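Local coordinates for flavin-dependent monooxygenase, oxygenase subunit HsaA (PDB 2RFQ), which catalyses the FMNH2-dependent ortho-hydroxylation of the phenolic ring of the secosteroid 3-HSA during bacterial cholesterol catabolism, at residues Gln28-Glu31 with Ile36-Asp39; Trp139-Gly144 with Asp180-Val185; Arg332-Ile337 with Arg360-Gly365. One frame throughout, in Å; residues are numbered along the deposited sequence.

Contact 1 (Gln28-Glu31 with Ile36-Asp39); sequences QETE and IPDD
T30 meets I36 and P37 across the tight connection between helix 27-33 and helix 38-47, in the helical N-terminal domain of the acyl-CoA dehydrogenase fold. Along the first segment, the amide of Q28 lies on the far side of its helix from this contact: OE1 accepts from R357 NH2 and NE2 bonds to D32 OD1. The contact itself rests on T30, whose two branches have separate tasks. With OG1 anti to the carbonyl carbon (chi1 -64°), the hydroxyl turns back along the helix to bond to R26 O, and its oxygen also lies against the pyrrolidine ring, OG1 being 3.2 Å from P37 CD and 3.5 Å from P37 CG. The two side chains cross at about a right angle; the buried hydroxyl is satisfied by R26 O and lies against the proline carbons. The methyl makes the other touch: T30 CG2 lies 3.7 Å from I36 CD1, an apolar meeting of branch ends. I36 CB points away from helix 27-33, and its CG1-CD1 arm bends back to make this touch. E31 follows on the same side as Q28 and forms a salt bridge through OE1 with R357 NE. P37 is the N-cap residue of helix 38-47, I36 O accepts a bond from H147 NE2, and the I36 side chain packs on S81, T82 and V85 of helix 80-96.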
# COMPACT_ATOMS: atom_id res chain seq x y z
N GLN A 28 19.12 -25.87 4.38
CA GLN A 28 18.05 -26.68 5.00
C GLN A 28 18.58 -27.38 6.24
O GLN A 28 17.91 -27.44 7.26
CB GLN A 28 17.37 -27.71 4.06
CG GLN A 28 16.10 -28.32 4.75
CD GLN A 28 15.05 -27.26 5.20
OE1 GLN A 28 14.73 -26.36 4.45
NE2 GLN A 28 14.52 -27.40 6.41
N GLU A 29 19.79 -27.92 6.15
CA GLU A 29 20.38 -28.58 7.30
C GLU A 29 20.49 -27.62 8.49
O GLU A 29 20.21 -27.97 9.64
CB GLU A 29 21.75 -29.18 6.95
CG GLU A 29 22.32 -30.02 8.08
CD GLU A 29 23.46 -30.93 7.64
OE1 GLU A 29 23.36 -31.51 6.54
OE2 GLU A 29 24.40 -31.10 8.44
N THR A 30 20.93 -26.39 8.20
CA THR A 30 21.06 -25.37 9.23
C THR A 30 19.71 -25.12 9.90
O THR A 30 19.62 -25.05 11.13
CB THR A 30 21.61 -24.09 8.60
OG1 THR A 30 22.93 -24.38 8.12
CG2 THR A 30 21.66 -22.93 9.63
N GLU A 31 18.64 -25.02 9.11
CA GLU A 31 17.30 -24.89 9.70
C GLU A 31 16.94 -26.11 10.56
O GLU A 31 16.49 -25.97 11.69
CB GLU A 31 16.25 -24.81 8.61
CG GLU A 31 16.00 -23.47 8.04
CD GLU A 31 14.57 -23.46 7.49
OE1 GLU A 31 14.38 -23.96 6.38
OE2 GLU A 31 13.66 -22.99 8.19
N ILE A 36 23.80 -22.87 13.50
CA ILE A 36 24.75 -22.75 12.41
C ILE A 36 25.77 -23.89 12.54
O ILE A 36 26.29 -24.12 13.62
CB ILE A 36 25.49 -21.40 12.44
CG1 ILE A 36 24.50 -20.23 12.57
CG2 ILE A 36 26.41 -21.26 11.20
CD1 ILE A 36 23.40 -20.16 11.46
N PRO A 37 26.04 -24.61 11.45
CA PRO A 37 27.06 -25.67 11.50
C PRO A 37 28.43 -25.14 11.94
O PRO A 37 28.86 -24.02 11.58
CB PRO A 37 27.09 -26.20 10.07
CG PRO A 37 25.67 -26.01 9.61
CD PRO A 37 25.35 -24.60 10.14
N ASP A 38 29.11 -25.95 12.75
CA ASP A 38 30.45 -25.61 13.23
C ASP A 38 31.35 -25.32 12.04
O ASP A 38 32.15 -24.37 12.08
CB ASP A 38 31.07 -26.75 14.04
CG ASP A 38 30.30 -27.08 15.30
OD1 ASP A 38 29.48 -26.27 15.77
OD2 ASP A 38 30.57 -28.18 15.85
N ASP A 39 31.21 -26.11 10.98
CA ASP A 39 32.13 -26.00 9.86
C ASP A 39 31.88 -24.71 9.08
O ASP A 39 32.83 -24.12 8.54
CB ASP A 39 32.05 -27.21 8.93
CG ASP A 39 33.20 -27.25 7.98
OD1 ASP A 39 34.33 -27.37 8.46
OD2 ASP A 39 32.96 -27.09 6.76

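Contact 2 (Trp139-Gly144 with Asp180-Val185)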
# COMPACT_ATOMS: atom_id res chain seq x y z
N TRP A 139 18.86 -14.31 29.76
CA TRP A 139 18.86 -13.49 28.56
C TRP A 139 18.56 -14.34 27.32
O TRP A 139 19.42 -15.09 26.84
CB TRP A 139 20.21 -12.80 28.39
CG TRP A 139 20.37 -11.51 29.11
CD1 TRP A 139 20.02 -10.27 28.66
CD2 TRP A 139 20.96 -11.31 30.40
NE1 TRP A 139 20.36 -9.30 29.59
CE2 TRP A 139 20.93 -9.92 30.68
CE3 TRP A 139 21.51 -12.18 31.36
CZ2 TRP A 139 21.44 -9.37 31.86
CZ3 TRP A 139 22.02 -11.63 32.56
CH2 TRP A 139 21.98 -10.24 32.78
N ALA A 140 17.33 -14.21 26.81
CA ALA A 140 16.88 -14.92 25.60
C ALA A 140 17.42 -14.31 24.32
O ALA A 140 18.02 -13.23 24.33
CB ALA A 140 15.34 -14.94 25.55
N TRP A 141 17.20 -15.02 23.22
CA TRP A 141 17.49 -14.53 21.88
C TRP A 141 18.98 -14.23 21.65
O TRP A 141 19.31 -13.27 20.92
CB TRP A 141 16.61 -13.31 21.51
CG TRP A 141 15.12 -13.47 21.78
CD1 TRP A 141 14.50 -13.40 22.99
CD2 TRP A 141 14.08 -13.69 20.81
NE1 TRP A 141 13.14 -13.58 22.85
CE2 TRP A 141 12.86 -13.76 21.52
CE3 TRP A 141 14.05 -13.82 19.42
CZ2 TRP A 141 11.62 -13.97 20.88
CZ3 TRP A 141 12.83 -14.02 18.78
CH2 TRP A 141 11.62 -14.10 19.52
N SER A 142 19.88 -15.05 22.21
CA SER A 142 21.32 -14.83 22.00
C SER A 142 21.74 -15.61 20.75
O SER A 142 22.17 -16.75 20.82
CB SER A 142 22.15 -15.24 23.23
OG SER A 142 23.50 -14.79 23.07
N SER A 143 21.58 -14.97 19.60
CA SER A 143 21.88 -15.60 18.33
C SER A 143 23.31 -16.11 18.27
O SER A 143 24.26 -15.38 18.57
CB SER A 143 21.66 -14.63 17.17
OG SER A 143 20.30 -14.20 17.16
N GLY A 144 23.45 -17.37 17.84
CA GLY A 144 24.77 -17.99 17.71
C GLY A 144 25.53 -18.19 19.03
O GLY A 144 26.74 -18.38 19.01
N ASP A 180 18.45 -24.59 25.72
CA ASP A 180 17.98 -24.77 24.35
C ASP A 180 16.46 -24.66 24.31
O ASP A 180 15.75 -25.60 24.68
CB ASP A 180 18.45 -26.11 23.79
CG ASP A 180 17.97 -26.35 22.39
OD1 ASP A 180 17.52 -25.39 21.73
OD2 ASP A 180 18.04 -27.52 21.94
N VAL A 181 15.99 -23.48 23.92
CA VAL A 181 14.56 -23.19 23.87
C VAL A 181 14.10 -22.69 22.49
O VAL A 181 12.92 -22.38 22.33
CB VAL A 181 14.14 -22.12 24.91
CG1 VAL A 181 14.49 -22.59 26.32
CG2 VAL A 181 14.82 -20.78 24.61
N TRP A 182 15.02 -22.60 21.53
CA TRP A 182 14.75 -21.93 20.25
C TRP A 182 13.79 -22.74 19.37
O TRP A 182 14.17 -23.75 18.78
CB TRP A 182 16.07 -21.66 19.55
CG TRP A 182 16.00 -20.77 18.37
CD1 TRP A 182 16.41 -21.06 17.10
CD2 TRP A 182 15.55 -19.41 18.36
NE1 TRP A 182 16.23 -19.96 16.28
CE2 TRP A 182 15.70 -18.94 17.03
CE3 TRP A 182 15.02 -18.55 19.34
CZ2 TRP A 182 15.35 -17.64 16.65
CZ3 TRP A 182 14.66 -17.25 18.96
CH2 TRP A 182 14.85 -16.81 17.63
N ASN A 183 12.54 -22.28 19.28
CA ASN A 183 11.47 -23.05 18.66
C ASN A 183 10.51 -22.11 17.93
O ASN A 183 9.40 -21.82 18.40
CB ASN A 183 10.74 -23.82 19.76
CG ASN A 183 9.75 -24.80 19.22
OD1 ASN A 183 9.84 -25.22 18.07
ND2 ASN A 183 8.77 -25.17 20.05
N VAL A 184 10.97 -21.64 16.77
CA VAL A 184 10.31 -20.51 16.08
C VAL A 184 10.06 -20.76 14.60
O VAL A 184 10.60 -21.70 14.00
CB VAL A 184 11.15 -19.23 16.23
CG1 VAL A 184 11.14 -18.77 17.69
CG2 VAL A 184 12.56 -19.49 15.77
N VAL A 185 9.24 -19.90 13.99
CA VAL A 185 8.78 -20.12 12.61
C VAL A 185 9.83 -19.71 11.54
O VAL A 185 9.78 -20.16 10.39
CB VAL A 185 7.45 -19.36 12.36
CG1 VAL A 185 7.69 -17.83 12.40
CG2 VAL A 185 6.74 -19.79 11.03
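W141 and W182 bring their CA atoms no closer than 8.1 Å, so the end of strand 132-142 and the irregular loop 180-185 approach without backbone pairing, and the two indoles span the distance. They form an offset edge-to-face pair in the beta domain of the acyl-CoA dehydrogenase fold: the edge of W182 is turned toward the face of W141, with planes at 79° and six-membered ring centroids 5.3 Å apart. CG of W182 is anti to the backbone N (chi1 -169°), which extends the benzo end toward the strand while W182 NE1 bonds back to L187 O within its own loop. V184 CG2 lies over one face of W182, 3.4 Å above its plane, so the edge-on ring is backed by its own segment. Replacing W182 by an alanine would probably leave V184 and the W141 ring facing a gap and L187 O without its indole partner. W141, S142 and S143 probably line the FMN site, as in relatives, and W141 also packs on A346 of the second subunit. At the closest point W182 CZ3 is 3.5 Å from W141 CE3, displaced toward the rim of the W141 ring.

Contact 3 (Arg332-Ile337 with Arg360-Gly365); sequences RAISSI and RDAHAG
I334 lays its CG2 methyl over one face of the H363 imidazole in a CH-pi contact, 3.6 Å from the ring centroid and 28° off the ring normal. The methyl is shifted toward the CE1-NE2 side, with I334 CG2 only 3.3 Å from H363 CE1. CG2 is anti to the backbone N, and this sends the other branch of I334 toward A362, where I334 CG1 is 3.9 Å from A362 CB and I334 CD1 rests 3.6 Å from A362 O. One turn on, I337 CD1 reaches the same alanine methyl, A362 CB, at 3.5 Å. The small A362 thus accepts two isoleucines where the helices run nearly antiparallel (152°), their axes 9.8 Å apart. The H363 NE2 bond to D338 OD1 helps set the turn of the imidazole, which also forms edge-to-face pairs with W359 of its own chain and W359 of the second subunit. The pair thus joins helices 316-344 and 354-365 of the acyl-CoA dehydrogenase C-terminal domain close to a subunit interface. A333 and I337 also pack on helix 233-266, while R332 and S336 face helix 277-309.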
# COMPACT_ATOMS: atom_id res chain seq x y z
N ARG A 332 11.26 -2.35 3.55
CA ARG A 332 11.35 -2.50 2.09
C ARG A 332 11.79 -3.92 1.71
O ARG A 332 11.29 -4.51 0.75
CB ARG A 332 12.36 -1.50 1.51
CG ARG A 332 11.96 -0.02 1.66
CD ARG A 332 12.91 0.85 0.82
NE ARG A 332 13.10 2.17 1.43
CZ ARG A 332 12.31 3.23 1.24
NH1 ARG A 332 12.59 4.39 1.83
NH2 ARG A 332 11.21 3.12 0.50
N ALA A 333 12.76 -4.45 2.44
CA ALA A 333 13.26 -5.80 2.19
C ALA A 333 12.15 -6.84 2.36
O ALA A 333 11.95 -7.70 1.49
CB ALA A 333 14.45 -6.10 3.08
N ILE A 334 11.40 -6.74 3.45
CA ILE A 334 10.32 -7.71 3.71
C ILE A 334 9.19 -7.54 2.69
O ILE A 334 8.68 -8.54 2.16
CB ILE A 334 9.81 -7.57 5.15
CG1 ILE A 334 10.95 -7.97 6.10
CG2 ILE A 334 8.61 -8.48 5.37
CD1 ILE A 334 10.73 -7.56 7.54
N SER A 335 8.78 -6.31 2.40
CA SER A 335 7.75 -6.08 1.38
C SER A 335 8.14 -6.69 0.04
O SER A 335 7.31 -7.29 -0.66
CB SER A 335 7.49 -4.59 1.24
OG SER A 335 6.53 -4.29 0.24
N SER A 336 9.42 -6.56 -0.31
CA SER A 336 9.93 -7.09 -1.57
C SER A 336 9.93 -8.62 -1.58
O SER A 336 9.51 -9.23 -2.58
CB SER A 336 11.32 -6.53 -1.81
OG SER A 336 11.20 -5.10 -1.91
N ILE A 337 10.36 -9.23 -0.48
CA ILE A 337 10.34 -10.71 -0.40
C ILE A 337 8.87 -11.17 -0.50
O ILE A 337 8.55 -12.15 -1.21
CB ILE A 337 10.97 -11.22 0.92
CG1 ILE A 337 12.47 -10.91 0.89
CG2 ILE A 337 10.75 -12.75 1.05
CD1 ILE A 337 13.10 -11.01 2.24
N ARG A 360 10.17 -16.67 5.62
CA ARG A 360 10.01 -16.88 7.07
C ARG A 360 11.12 -16.22 7.86
O ARG A 360 10.88 -15.61 8.91
CB ARG A 360 9.96 -18.37 7.38
CG ARG A 360 8.63 -19.00 6.91
CD ARG A 360 8.58 -20.49 7.24
NE ARG A 360 9.55 -21.28 6.46
CZ ARG A 360 10.71 -21.74 6.91
NH1 ARG A 360 11.12 -21.50 8.16
NH2 ARG A 360 11.50 -22.43 6.10
N ASP A 361 12.34 -16.34 7.33
CA ASP A 361 13.51 -15.76 8.01
C ASP A 361 13.42 -14.23 8.17
O ASP A 361 13.74 -13.69 9.24
CB ASP A 361 14.78 -16.13 7.24
CG ASP A 361 15.21 -17.58 7.46
OD1 ASP A 361 14.61 -18.31 8.29
OD2 ASP A 361 16.15 -18.03 6.76
N ALA A 362 13.01 -13.55 7.10
CA ALA A 362 12.89 -12.07 7.12
C ALA A 362 11.80 -11.66 8.09
O ALA A 362 11.96 -10.72 8.88
CB ALA A 362 12.62 -11.51 5.71
N HIS A 363 10.68 -12.40 8.09
CA HIS A 363 9.60 -12.05 9.01
C HIS A 363 9.98 -12.30 10.46
O HIS A 363 9.51 -11.61 11.38
CB HIS A 363 8.31 -12.76 8.61
CG HIS A 363 7.62 -12.11 7.47
ND1 HIS A 363 6.75 -11.04 7.63
CD2 HIS A 363 7.72 -12.32 6.13
CE1 HIS A 363 6.32 -10.65 6.44
NE2 HIS A 363 6.90 -11.40 5.52
N ALA A 364 10.90 -13.24 10.68
CA ALA A 364 11.37 -13.48 12.02
C ALA A 364 12.32 -12.37 12.44
O ALA A 364 12.22 -11.86 13.57
CB ALA A 364 12.04 -14.85 12.15
N GLY A 365 13.22 -11.98 11.55
CA GLY A 365 14.20 -10.91 11.85
C GLY A 365 13.47 -9.60 12.17
O GLY A 365 13.93 -8.78 12.96

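How the contacts relate
R360 of contact 3 ties the three contacts together through one nitrogen: its NH1 is 2.9 Å from E31 OE2 of contact 1, a salt bridge, and R360 NH1 is also 2.9 Å from V185 O of contact 2, a probable hydrogen bond. Contacts 1 and 2 do not touch. All three lie near W84, a probable FMN-binding residue: side chain to side chain, I36 and W182 are each about 7 Å from it and A362 about 8 Å. Helical N-terminal, beta and C-terminal parts of the fold thus converge beside the predicted flavin site. Bound 3-pyridinium-1-ylpropane-1-sulfonate stays about 10 Å from the I337 side chain and 13 Å from that of W182. Contacts 2 and 3 also reach the second subunit.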